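Local coordinates for DegV domain-containing protein Cgl2349/cg2579 (Corynebacterium glutamicum, PDB 3EGL) that binds long-chain fatty acids such as palmitate and may play a role in lipid transport or fatty acid metabolism, at residues A[28-32]-A[44-50]; A[142-148]-A[249-255]; A[208-214]-A[256-262]. All coordinates share one frame; numbering follows the deposited sequence. Where two conformers were deposited one is given.

Contact 3 is the buried one: two neighbouring strands of the six-stranded sheet, held by paired backbone bonds, with a largely apolar face and one bearing two serines and a water. Contact 2 joins it, because 249-255 runs on into strand 255-261 and Tyr142 N lies 2.8 Å from Val256 O, but its chemistry is that of a partly buried loop, with waters, a salt bridge and glycines. Contact 1, also partly buried, belongs to the other, five-stranded sheet, its centre about 25 Å from that of contact 3; there a His-carboxylate bond lies beside a leucine-isoleucine cluster. All three touch the palmitate, contact 1 at the carboxylate end, contact 2 along the chain and contact 3 at the terminal methyl.

Contact 1. Residues A[28-32]-A[44-50]; sequences VINLH and GLSSLEL. With PLM (palmitic acid), chain D.
With CG opposite the carbonyl carbon in both residues (chi1 -52° in His32, -55° in Glu49), the imidazole and the carboxylate approach from opposite directions, and a carboxylate oxygen comes to the edge of the imidazole, the two planes somewhat turned against each other. His32 NE2 donates to Glu49 OE1 at 2.9 Å, nearly straight at 168°; the oxygen lies close to the ring plane and takes the bond on its syn side. Glu49 OE2 receives a second, weak bond from NE2. The anti side of OE1 is used too: Ser46 N donates to it at 2.9 Å. In return Glu49 N donates to Ser46 OG at 3.3 Å, which completes a capping box at the start of helix 47-60. The carboxylate therefore closes the capping box through Ser46 N and holds the imidazole with the same oxygen, OE1. Gly44 O also sits at the ring edge, near CD2.

Beside this polar group lies an apolar cluster centred on Leu45. Its CD2 lies 3.9 Å from Ile29 CG2 and also reaches the backbone at Asn30 O, while Leu31 CD2 comes up to Leu45 CG at 3.7 Å, the two leucines crossing at about a right angle. Ile29 CD1 touches Leu50 CD2 at 3.5 Å, tying the strand to the first turn of the helix. Thr78 OG1 binds Leu45 N. On the ligand side, Gly44 N is 3.5 Å from palmitate C1, and Ser76 and Thr42 hydrogen-bond the ligand. With two N-H groups on OE1, the carboxylate is probably stabilised as an anion, and its negative charge would in turn favour a proton on NE2 of His32.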
loop_
_atom_site.group_PDB
_atom_site.type_symbol
_atom_site.label_atom_id
_atom_site.label_comp_id
_atom_site.label_asym_id
_atom_site.label_seq_id
_atom_site.Cartn_x
_atom_site.Cartn_y
_atom_site.Cartn_z
ATOM N N VAL A 28 -9.533 8.891 -3.884
ATOM C CA VAL A 28 -8.202 8.981 -3.263
ATOM C C VAL A 28 -8.074 10.229 -2.330
ATOM O O VAL A 28 -8.310 11.345 -2.765
ATOM C CB VAL A 28 -7.099 8.941 -4.361
ATOM C CG1 VAL A 28 -5.674 8.996 -3.740
ATOM C CG2 VAL A 28 -7.299 7.679 -5.268
ATOM N N ILE A 29 -7.743 10.038 -1.052
ATOM C CA ILE A 29 -7.442 11.200 -0.191
ATOM C C ILE A 29 -5.959 11.274 0.030
ATOM O O ILE A 29 -5.360 10.293 0.483
ATOM C CB ILE A 29 -8.073 11.098 1.237
ATOM C CG1 ILE A 29 -9.444 10.490 1.174
ATOM C CG2 ILE A 29 -8.151 12.506 1.911
ATOM C CD1 ILE A 29 -9.887 10.064 2.516
ATOM N N ASN A 30 -5.368 12.423 -0.238
ATOM C CA ASN A 30 -3.917 12.589 -0.072
ATOM C C ASN A 30 -3.420 12.743 1.369
ATOM O O ASN A 30 -3.906 13.611 2.104
ATOM C CB ASN A 30 -3.433 13.789 -0.897
ATOM C CG ASN A 30 -3.553 13.543 -2.392
ATOM O OD1 ASN A 30 -3.643 12.399 -2.844
ATOM N ND2 ASN A 30 -3.587 14.614 -3.167
ATOM N N LEU A 31 -2.424 11.944 1.745
ATOM C CA LEU A 31 -1.652 12.194 2.985
ATOM C C LEU A 31 -0.867 13.521 2.846
ATOM O O LEU A 31 -0.783 14.069 1.751
ATOM C CB LEU A 31 -0.689 11.041 3.250
ATOM C CG LEU A 31 -1.343 9.665 3.320
ATOM C CD1 LEU A 31 -0.312 8.478 3.400
ATOM C CD2 LEU A 31 -2.318 9.686 4.490
ATOM N N HIS A 32 -0.291 14.028 3.938
ATOM C CA HIS A 32 0.371 15.350 3.914
ATOM C C HIS A 32 1.893 15.323 3.840
ATOM O O HIS A 32 2.570 14.562 4.555
ATOM C CB HIS A 32 -0.062 16.183 5.124
ATOM C CG HIS A 32 -1.544 16.274 5.262
ATOM N ND1 HIS A 32 -2.314 17.071 4.442
ATOM C CD2 HIS A 32 -2.410 15.614 6.065
ATOM C CE1 HIS A 32 -3.588 16.920 4.751
ATOM N NE2 HIS A 32 -3.668 16.057 5.745
ATOM N N GLY A 44 -0.276 11.971 8.871
ATOM C CA GLY A 44 -1.471 11.190 8.546
ATOM C C GLY A 44 -2.705 12.059 8.373
ATOM O O GLY A 44 -2.644 13.280 8.521
ATOM N N LEU A 45 -3.819 11.436 8.002
ATOM C CA LEU A 45 -5.066 12.166 7.855
ATOM C C LEU A 45 -5.716 12.349 9.204
ATOM O O LEU A 45 -5.708 11.416 10.010
ATOM C CB LEU A 45 -6.016 11.391 6.984
ATOM C CG LEU A 45 -5.543 11.289 5.527
ATOM C CD1 LEU A 45 -6.390 10.265 4.761
ATOM C CD2 LEU A 45 -5.533 12.676 4.861
ATOM N N SER A 46 -6.269 13.544 9.446
ATOM C CA SER A 46 -6.932 13.841 10.703
ATOM C C SER A 46 -8.353 13.290 10.661
ATOM O O SER A 46 -8.890 13.093 9.604
ATOM C CB SER A 46 -6.966 15.359 10.948
ATOM O OG SER A 46 -7.938 15.951 10.092
ATOM N N SER A 47 -8.997 13.122 11.806
ATOM C CA SER A 47 -10.322 12.537 11.792
ATOM C C SER A 47 -11.340 13.536 11.187
ATOM O O SER A 47 -12.335 13.151 10.549
ATOM C CB SER A 47 -10.715 12.068 13.194
ATOM O OG SER A 47 -10.706 13.180 14.049
ATOM N N LEU A 48 -11.060 14.813 11.357
ATOM C CA LEU A 48 -11.881 15.832 10.749
ATOM C C LEU A 48 -11.924 15.743 9.186
ATOM O O LEU A 48 -12.978 15.897 8.584
ATOM C CB LEU A 48 -11.379 17.194 11.221
ATOM C CG LEU A 48 -12.309 18.371 11.132
ATOM C CD1 LEU A 48 -13.403 18.195 12.180
ATOM C CD2 LEU A 48 -11.517 19.708 11.341
ATOM N N GLU A 49 -10.786 15.464 8.558
ATOM C CA GLU A 49 -10.714 15.418 7.112
ATOM C C GLU A 49 -11.369 14.140 6.673
ATOM O O GLU A 49 -11.894 14.090 5.573
ATOM C CB GLU A 49 -9.268 15.357 6.578
ATOM C CG GLU A 49 -8.322 16.423 7.015
ATOM C CD GLU A 49 -6.902 16.065 6.524
ATOM O OE1 GLU A 49 -6.071 15.514 7.308
ATOM O OE2 GLU A 49 -6.666 16.242 5.293
ATOM N N LEU A 50 -11.270 13.088 7.486
ATOM C CA LEU A 50 -11.906 11.842 7.107
ATOM C C LEU A 50 -13.430 11.923 7.255
ATOM O O LEU A 50 -14.162 11.409 6.394
ATOM C CB LEU A 50 -11.306 10.649 7.861
ATOM C CG LEU A 50 -9.895 10.283 7.377
ATOM C CD1 LEU A 50 -9.193 9.357 8.359
ATOM C CD2 LEU A 50 -9.993 9.628 5.976
HETATM C C1 PLM D . 2.215 9.696 7.989
HETATM O O1 PLM D . 1.598 9.005 8.819
HETATM O O2 PLM D . 2.983 10.574 8.415
HETATM C C2 PLM D . 2.092 9.491 6.509
HETATM C C3 PLM D . 2.641 8.108 6.169
HETATM C C4 PLM D . 4.143 7.978 6.132
HETATM C C5 PLM D . 4.425 6.481 6.249
HETATM C C6 PLM D . 5.882 6.147 6.054
HETATM C C7 PLM D . 6.059 4.656 6.236
HETATM C C8 PLM D . 7.375 4.104 5.666
HETATM C C9 PLM D . 7.312 4.034 4.138
HETATM C CA PLM D . 8.293 3.008 3.551
HETATM C CB PLM D . 8.586 3.248 2.076
HETATM C CC PLM D . 7.390 3.170 1.115
HETATM C CD PLM D . 7.220 1.760 0.575
HETATM C CE PLM D . 6.551 1.719 -0.785
HETATM C CF PLM D . 5.156 1.093 -0.693
HETATM C CG PLM D . 5.115 -0.403 -0.995
#

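Contact 2. Residues A[142-148]-A[249-255]; sequences YLHRIDE and VHSGPGA. With PLM (palmitic acid), chain D.
The two backbones draw close at both ends of the contact, Leu143 near Ala255 and Glu148 near His250, while between them the 249-255 segment leaves its helix at Gly252, with positive phi, and makes a type II turn to Ala255. Glu148 fills the angle of that exit: its chain bends at chi2 (83°), laying the carboxyl carbon CD 3.5 Å from Gly252 CA, with CB against Val249 O. Arg145 grips the carboxylate side-on, NE to OE1 at 3.0 Å and NH2 to OE2 at 2.6 Å, both oxygens using their syn lone pairs and lying in the guanidinium plane. One face of the guanidinium rests on Pro253, whose CD is 3.5 Å from Arg145 NH2. Farther along, His144 CB abuts Gly254 O at 3.5 Å, the same oxygen that meets the edge of the Tyr142 ring, and Tyr142 OH is hydrogen-bonded to His144 ND1.

Water carries much of the polar linkage. One water accepts from His144 N and donates to Ser251 O and Pro253 O; another joins Arg145 O to Ser251 O, and a third donates to Glu148 O and is hydrogen-bonded to His250 ND1. The His250 ring meets the fatty acid through CD2, 3.3 Å from palmitate C6, while its NE2 is hydrogen-bonded to Thr42, which also hydrogen-bonds the palmitate. Ser251 CB touches the palmitate tail farther along, at its atom CB. The loop that follows strand 137-142 thus packs on the C-terminal end of helix 245-251, just where that helix turns into strand 255-261; Gly254 and Ala255 both face Asn215, at the end of strand 209-215, in a G1 bulge.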
loop_
_atom_site.group_PDB
_atom_site.type_symbol
_atom_site.label_atom_id
_atom_site.label_comp_id
_atom_site.label_asym_id
_atom_site.label_seq_id
_atom_site.Cartn_x
_atom_site.Cartn_y
_atom_site.Cartn_z
ATOM N N TYR A 142 12.952 -2.320 -1.783
ATOM C CA TYR A 142 14.368 -2.130 -1.988
ATOM C C TYR A 142 14.654 -0.670 -1.714
ATOM O O TYR A 142 14.014 0.241 -2.306
ATOM C CB TYR A 142 14.785 -2.434 -3.435
ATOM C CG TYR A 142 16.172 -1.903 -3.787
ATOM C CD1 TYR A 142 17.335 -2.530 -3.296
ATOM C CD2 TYR A 142 16.328 -0.754 -4.575
ATOM C CE1 TYR A 142 18.616 -2.042 -3.597
ATOM C CE2 TYR A 142 17.620 -0.244 -4.883
ATOM C CZ TYR A 142 18.747 -0.903 -4.383
ATOM O OH TYR A 142 19.993 -0.436 -4.680
ATOM N N LEU A 143 15.625 -0.461 -0.823
ATOM C CA LEU A 143 16.105 0.865 -0.508
ATOM C C LEU A 143 17.470 1.052 -1.112
ATOM O O LEU A 143 18.394 0.271 -0.891
ATOM C CB LEU A 143 16.120 1.102 1.018
ATOM C CG LEU A 143 14.710 0.869 1.571
ATOM C CD1 LEU A 143 14.694 0.767 3.079
ATOM C CD2 LEU A 143 13.734 1.940 1.089
ATOM N N HIS A 144 17.594 2.105 -1.891
ATOM C CA HIS A 144 18.816 2.345 -2.599
ATOM C C HIS A 144 19.831 3.000 -1.665
ATOM O O HIS A 144 21.033 2.884 -1.876
ATOM C CB HIS A 144 18.509 3.220 -3.779
ATOM C CG HIS A 144 19.683 3.452 -4.662
ATOM N ND1 HIS A 144 20.393 2.417 -5.232
ATOM C CD2 HIS A 144 20.245 4.597 -5.109
ATOM C CE1 HIS A 144 21.349 2.917 -5.988
ATOM N NE2 HIS A 144 21.285 4.236 -5.924
ATOM N N ARG A 145 19.314 3.692 -0.651
ATOM C CA ARG A 145 20.075 4.114 0.517
ATOM C C ARG A 145 19.168 4.070 1.782
ATOM O O ARG A 145 17.948 4.038 1.698
ATOM C CB ARG A 145 20.655 5.519 0.298
ATOM C CG ARG A 145 19.645 6.662 0.394
ATOM C CD ARG A 145 20.361 8.021 0.295
ATOM N NE ARG A 145 19.410 9.149 0.255
ATOM C CZ ARG A 145 19.602 10.272 -0.442
ATOM N NH1 ARG A 145 20.721 10.443 -1.145
ATOM N NH2 ARG A 145 18.691 11.237 -0.420
ATOM N N ILE A 146 19.745 4.084 2.964
ATOM C CA ILE A 146 18.895 3.917 4.135
ATOM C C ILE A 146 18.671 5.191 4.949
ATOM O O ILE A 146 17.977 5.145 5.957
ATOM C CB ILE A 146 19.456 2.839 5.072
ATOM C CG1 ILE A 146 20.885 3.207 5.422
ATOM C CG2 ILE A 146 19.405 1.479 4.408
ATOM C CD1 ILE A 146 21.152 3.010 6.803
ATOM N N ASP A 147 19.249 6.302 4.505
ATOM C CA ASP A 147 19.144 7.559 5.224
ATOM C C ASP A 147 17.662 7.893 5.625
ATOM O O ASP A 147 17.348 8.061 6.801
ATOM C CB ASP A 147 19.777 8.708 4.409
ATOM C CG ASP A 147 21.223 8.396 3.879
ATOM O OD1 ASP A 147 21.632 7.225 3.627
ATOM O OD2 ASP A 147 21.968 9.382 3.679
ATOM N N GLU A 148 16.763 7.961 4.646
ATOM C CA GLU A 148 15.377 8.364 4.896
ATOM C C GLU A 148 14.545 7.355 5.675
ATOM O O GLU A 148 13.798 7.749 6.564
ATOM C CB GLU A 148 14.670 8.704 3.578
ATOM C CG GLU A 148 15.186 9.947 2.904
ATOM C CD GLU A 148 16.436 9.720 2.048
ATOM O OE1 GLU A 148 17.087 8.637 2.112
ATOM O OE2 GLU A 148 16.762 10.669 1.298
ATOM N N VAL A 249 9.171 10.486 0.717
ATOM C CA VAL A 249 9.859 11.180 1.797
ATOM C C VAL A 249 10.623 10.178 2.704
ATOM O O VAL A 249 11.758 10.454 3.128
ATOM C CB VAL A 249 8.897 11.996 2.671
ATOM C CG1 VAL A 249 9.647 12.518 3.895
ATOM C CG2 VAL A 249 8.195 13.130 1.864
ATOM N N HIS A 250 10.022 9.016 2.985
ATOM C CA HIS A 250 10.612 8.089 3.926
ATOM C C HIS A 250 11.376 6.941 3.291
ATOM O O HIS A 250 12.157 6.277 3.971
ATOM C CB HIS A 250 9.548 7.560 4.879
ATOM C CG HIS A 250 8.857 8.638 5.668
ATOM N ND1 HIS A 250 9.520 9.447 6.572
ATOM C CD2 HIS A 250 7.553 9.018 5.704
ATOM C CE1 HIS A 250 8.654 10.291 7.119
ATOM N NE2 HIS A 250 7.457 10.063 6.593
ATOM N N SER A 251 11.134 6.679 2.010
ATOM C CA SER A 251 11.910 5.664 1.298
ATOM C C SER A 251 13.208 6.236 0.724
ATOM O O SER A 251 14.166 5.520 0.587
ATOM C CB SER A 251 11.115 5.053 0.152
ATOM O OG SER A 251 10.827 6.021 -0.868
ATOM N N GLY A 252 13.224 7.515 0.388
ATOM C CA GLY A 252 14.357 8.111 -0.285
ATOM C C GLY A 252 14.336 7.835 -1.778
ATOM O O GLY A 252 13.535 7.017 -2.230
ATOM N N PRO A 253 15.210 8.508 -2.550
ATOM C CA PRO A 253 15.296 8.266 -3.988
ATOM C C PRO A 253 15.921 6.889 -4.304
ATOM O O PRO A 253 16.663 6.335 -3.485
ATOM C CB PRO A 253 16.185 9.417 -4.521
ATOM C CG PRO A 253 16.823 10.045 -3.342
ATOM C CD PRO A 253 16.164 9.532 -2.075
ATOM N N GLY A 254 15.571 6.335 -5.470
ATOM C CA GLY A 254 16.113 5.061 -5.932
ATOM C C GLY A 254 15.361 3.852 -5.423
ATOM O O GLY A 254 15.701 2.722 -5.771
ATOM N N ALA A 255 14.345 4.084 -4.597
ATOM C CA ALA A 255 13.569 2.999 -3.993
ATOM C C ALA A 255 12.658 2.346 -5.003
ATOM O O ALA A 255 12.064 3.030 -5.835
ATOM C CB ALA A 255 12.754 3.493 -2.807
HETATM C C1 PLM D . 2.215 9.696 7.989
HETATM O O1 PLM D . 1.598 9.005 8.819
HETATM O O2 PLM D . 2.983 10.574 8.415
HETATM C C2 PLM D . 2.092 9.491 6.509
HETATM C C3 PLM D . 2.641 8.108 6.169
HETATM C C4 PLM D . 4.143 7.978 6.132
HETATM C C5 PLM D . 4.425 6.481 6.249
HETATM C C6 PLM D . 5.882 6.147 6.054
HETATM C C7 PLM D . 6.059 4.656 6.236
HETATM C C8 PLM D . 7.375 4.104 5.666
HETATM C C9 PLM D . 7.312 4.034 4.138
HETATM C CA PLM D . 8.293 3.008 3.551
HETATM C CB PLM D . 8.586 3.248 2.076
HETATM C CC PLM D . 7.390 3.170 1.115
HETATM C CD PLM D . 7.220 1.760 0.575
HETATM C CE PLM D . 6.551 1.719 -0.785
HETATM C CF PLM D . 5.156 1.093 -0.693
HETATM C CG PLM D . 5.115 -0.403 -0.995
HETATM O O HOH W 1 15.992 4.676 -1.458
HETATM O O HOH W 2 15.858 5.080 3.044
HETATM O O HOH W 3 12.445 9.935 6.890
#

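Contact 3. Residues A[208-214]-A[256-262]; sequences VFIAIGQ and VSVSAVF. With PLM (palmitic acid), chain D.
Strands 209-214 and 256-261 are antiparallel neighbours inside the six-stranded mixed sheet, the axes of these strand segments approaching to 4.5 Å. Six backbone hydrogen bonds join them in the hydrogen-bonded pairs Phe209-Val261, Ala211-Ser259 and Gly213-Ser257. Toward the Gly213 end the geometry changes: Ser257 N comes to Gly213 O at 2.8 Å from well above the carbonyl plane.

One face carries Ile210, Ile212, Val256, Val258 and Ala260. Ile210 turns its CD1 across to Ala260 CB, 3.4 Å away, with chi2 at -80° folding the tip over its neighbour, and Ile212 CG2 meets Val256 CG1 at 3.9 Å. Helix 224-231 covers part of this face, through Leu224 and Leu228. At the far end Val208 CG1 lies over one face of the Phe262 ring, 4.0 Å from its centroid, a CH-pi contact.

The other face is more polar. A water there donates to Ala211 O and is hydrogen-bonded to Ser257 OG and Ser259 OG, each at 2.6 Å. Ser257 OG lies 3.3 Å from Gly213 CA, close against the backbone. Ser257 CB also meets the palmitate methyl CG at 3.5 Å. At the other end of this face the edge of the Phe209 ring, through CD2, packs on Val261 CG2. With helix 224-231 against one face and the ligand's end at the other, this is an interior strand pairing of the sheet in an alpha-beta-alpha sandwich, the DegV architecture.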
loop_
_atom_site.group_PDB
_atom_site.type_symbol
_atom_site.label_atom_id
_atom_site.label_comp_id
_atom_site.label_asym_id
_atom_site.label_seq_id
_atom_site.Cartn_x
_atom_site.Cartn_y
_atom_site.Cartn_z
ATOM N N VAL A 208 1.147 -14.886 -10.196
ATOM C CA VAL A 208 1.120 -13.874 -9.186
ATOM C C VAL A 208 0.648 -12.595 -9.850
ATOM O O VAL A 208 0.895 -12.362 -11.025
ATOM C CB VAL A 208 2.558 -13.613 -8.676
ATOM C CG1 VAL A 208 2.541 -12.693 -7.448
ATOM C CG2 VAL A 208 3.269 -14.928 -8.347
ATOM N N PHE A 209 0.002 -11.726 -9.103
ATOM C CA PHE A 209 -0.184 -10.380 -9.615
ATOM C C PHE A 209 0.831 -9.413 -8.959
ATOM O O PHE A 209 0.937 -9.377 -7.741
ATOM C CB PHE A 209 -1.632 -9.933 -9.430
ATOM C CG PHE A 209 -1.838 -8.454 -9.582
ATOM C CD1 PHE A 209 -2.097 -7.900 -10.829
ATOM C CD2 PHE A 209 -1.771 -7.612 -8.479
ATOM C CE1 PHE A 209 -2.306 -6.525 -10.969
ATOM C CE2 PHE A 209 -1.966 -6.233 -8.620
ATOM C CZ PHE A 209 -2.229 -5.694 -9.882
ATOM N N ILE A 210 1.539 -8.617 -9.763
ATOM C CA ILE A 210 2.606 -7.773 -9.249
ATOM C C ILE A 210 2.522 -6.303 -9.632
ATOM O O ILE A 210 2.396 -5.937 -10.804
ATOM C CB ILE A 210 4.009 -8.240 -9.770
ATOM C CG1 ILE A 210 4.306 -9.679 -9.386
ATOM C CG2 ILE A 210 5.125 -7.325 -9.222
ATOM C CD1 ILE A 210 4.792 -9.832 -7.955
ATOM N N ALA A 211 2.709 -5.450 -8.639
ATOM C CA ALA A 211 2.771 -4.025 -8.884
ATOM C C ALA A 211 4.145 -3.537 -8.452
ATOM O O ALA A 211 4.547 -3.680 -7.276
ATOM C CB ALA A 211 1.663 -3.308 -8.138
ATOM N N ILE A 212 4.885 -2.968 -9.395
ATOM C CA ILE A 212 6.211 -2.521 -9.053
ATOM C C ILE A 212 6.182 -1.029 -8.926
ATOM O O ILE A 212 5.776 -0.336 -9.866
ATOM C CB ILE A 212 7.233 -2.953 -10.095
ATOM C CG1 ILE A 212 7.452 -4.463 -9.976
ATOM C CG2 ILE A 212 8.575 -2.204 -9.890
ATOM C CD1 ILE A 212 7.968 -5.100 -11.271
ATOM N N GLY A 213 6.599 -0.550 -7.759
ATOM C CA GLY A 213 6.614 0.874 -7.456
ATOM C C GLY A 213 8.018 1.416 -7.529
ATOM O O GLY A 213 9.000 0.718 -7.213
ATOM N N GLN A 214 8.138 2.673 -7.936
ATOM C CA GLN A 214 9.468 3.284 -7.978
ATOM C C GLN A 214 9.426 4.733 -7.555
ATOM O O GLN A 214 8.453 5.459 -7.807
ATOM C CB GLN A 214 10.120 3.142 -9.365
ATOM C CG GLN A 214 9.384 3.835 -10.495
ATOM C CD GLN A 214 9.618 5.356 -10.522
ATOM O OE1 GLN A 214 8.709 6.109 -10.853
ATOM N NE2 GLN A 214 10.827 5.806 -10.151
ATOM N N VAL A 256 12.568 1.020 -4.885
ATOM C CA VAL A 256 11.731 0.176 -5.687
ATOM C C VAL A 256 10.933 -0.803 -4.793
ATOM O O VAL A 256 11.519 -1.554 -4.008
ATOM C CB VAL A 256 12.570 -0.613 -6.729
ATOM C CG1 VAL A 256 11.659 -1.462 -7.600
ATOM C CG2 VAL A 256 13.400 0.360 -7.604
ATOM N N SER A 257 9.602 -0.765 -4.898
ATOM C CA SER A 257 8.734 -1.640 -4.122
ATOM C C SER A 257 8.115 -2.738 -5.025
ATOM O O SER A 257 7.861 -2.523 -6.224
ATOM C CB SER A 257 7.615 -0.819 -3.434
ATOM O OG SER A 257 6.740 -0.184 -4.384
ATOM N N VAL A 258 7.875 -3.908 -4.428
ATOM C CA VAL A 258 7.153 -4.978 -5.090
ATOM C C VAL A 258 5.943 -5.310 -4.221
ATOM O O VAL A 258 6.098 -5.756 -3.091
ATOM C CB VAL A 258 8.039 -6.232 -5.261
ATOM C CG1 VAL A 258 7.201 -7.461 -5.720
ATOM C CG2 VAL A 258 9.134 -5.963 -6.260
ATOM N N SER A 259 4.739 -5.045 -4.738
ATOM C CA SER A 259 3.495 -5.436 -4.052
ATOM C C SER A 259 2.952 -6.603 -4.837
ATOM O O SER A 259 2.772 -6.512 -6.067
ATOM C CB SER A 259 2.483 -4.302 -4.040
ATOM O OG SER A 259 3.066 -3.055 -3.633
ATOM N N ALA A 260 2.732 -7.720 -4.152
ATOM C CA ALA A 260 2.330 -8.928 -4.843
ATOM C C ALA A 260 1.092 -9.519 -4.221
ATOM O O ALA A 260 0.951 -9.512 -2.996
ATOM C CB ALA A 260 3.465 -9.946 -4.806
ATOM N N VAL A 261 0.200 -10.044 -5.049
ATOM C CA VAL A 261 -0.948 -10.801 -4.540
ATOM C C VAL A 261 -0.829 -12.218 -5.045
ATOM O O VAL A 261 -0.669 -12.412 -6.238
ATOM C CB VAL A 261 -2.295 -10.199 -5.041
ATOM C CG1 VAL A 261 -3.519 -11.022 -4.482
ATOM C CG2 VAL A 261 -2.386 -8.668 -4.690
ATOM N N PHE A 262 -0.889 -13.197 -4.151
ATOM C CA PHE A 262 -0.578 -14.588 -4.485
ATOM C C PHE A 262 -1.831 -15.449 -4.489
ATOM O O PHE A 262 -2.897 -14.999 -4.085
ATOM C CB PHE A 262 0.456 -15.164 -3.519
ATOM C CG PHE A 262 1.799 -14.465 -3.577
ATOM C CD1 PHE A 262 2.807 -14.924 -4.432
ATOM C CD2 PHE A 262 2.056 -13.347 -2.783
ATOM C CE1 PHE A 262 4.062 -14.277 -4.504
ATOM C CE2 PHE A 262 3.306 -12.686 -2.832
ATOM C CZ PHE A 262 4.324 -13.159 -3.702
HETATM C C1 PLM D . 2.215 9.696 7.989
HETATM O O1 PLM D . 1.598 9.005 8.819
HETATM O O2 PLM D . 2.983 10.574 8.415
HETATM C C2 PLM D . 2.092 9.491 6.509
HETATM C C3 PLM D . 2.641 8.108 6.169
HETATM C C4 PLM D . 4.143 7.978 6.132
HETATM C C5 PLM D . 4.425 6.481 6.249
HETATM C C6 PLM D . 5.882 6.147 6.054
HETATM C C7 PLM D . 6.059 4.656 6.236
HETATM C C8 PLM D . 7.375 4.104 5.666
HETATM C C9 PLM D . 7.312 4.034 4.138
HETATM C CA PLM D . 8.293 3.008 3.551
HETATM C CB PLM D . 8.586 3.248 2.076
HETATM C CC PLM D . 7.390 3.170 1.115
HETATM C CD PLM D . 7.220 1.760 0.575
HETATM C CE PLM D . 6.551 1.719 -0.785
HETATM C CF PLM D . 5.156 1.093 -0.693
HETATM C CG PLM D . 5.115 -0.403 -0.995
HETATM O O HOH W 4 4.567 -1.511 -5.110
#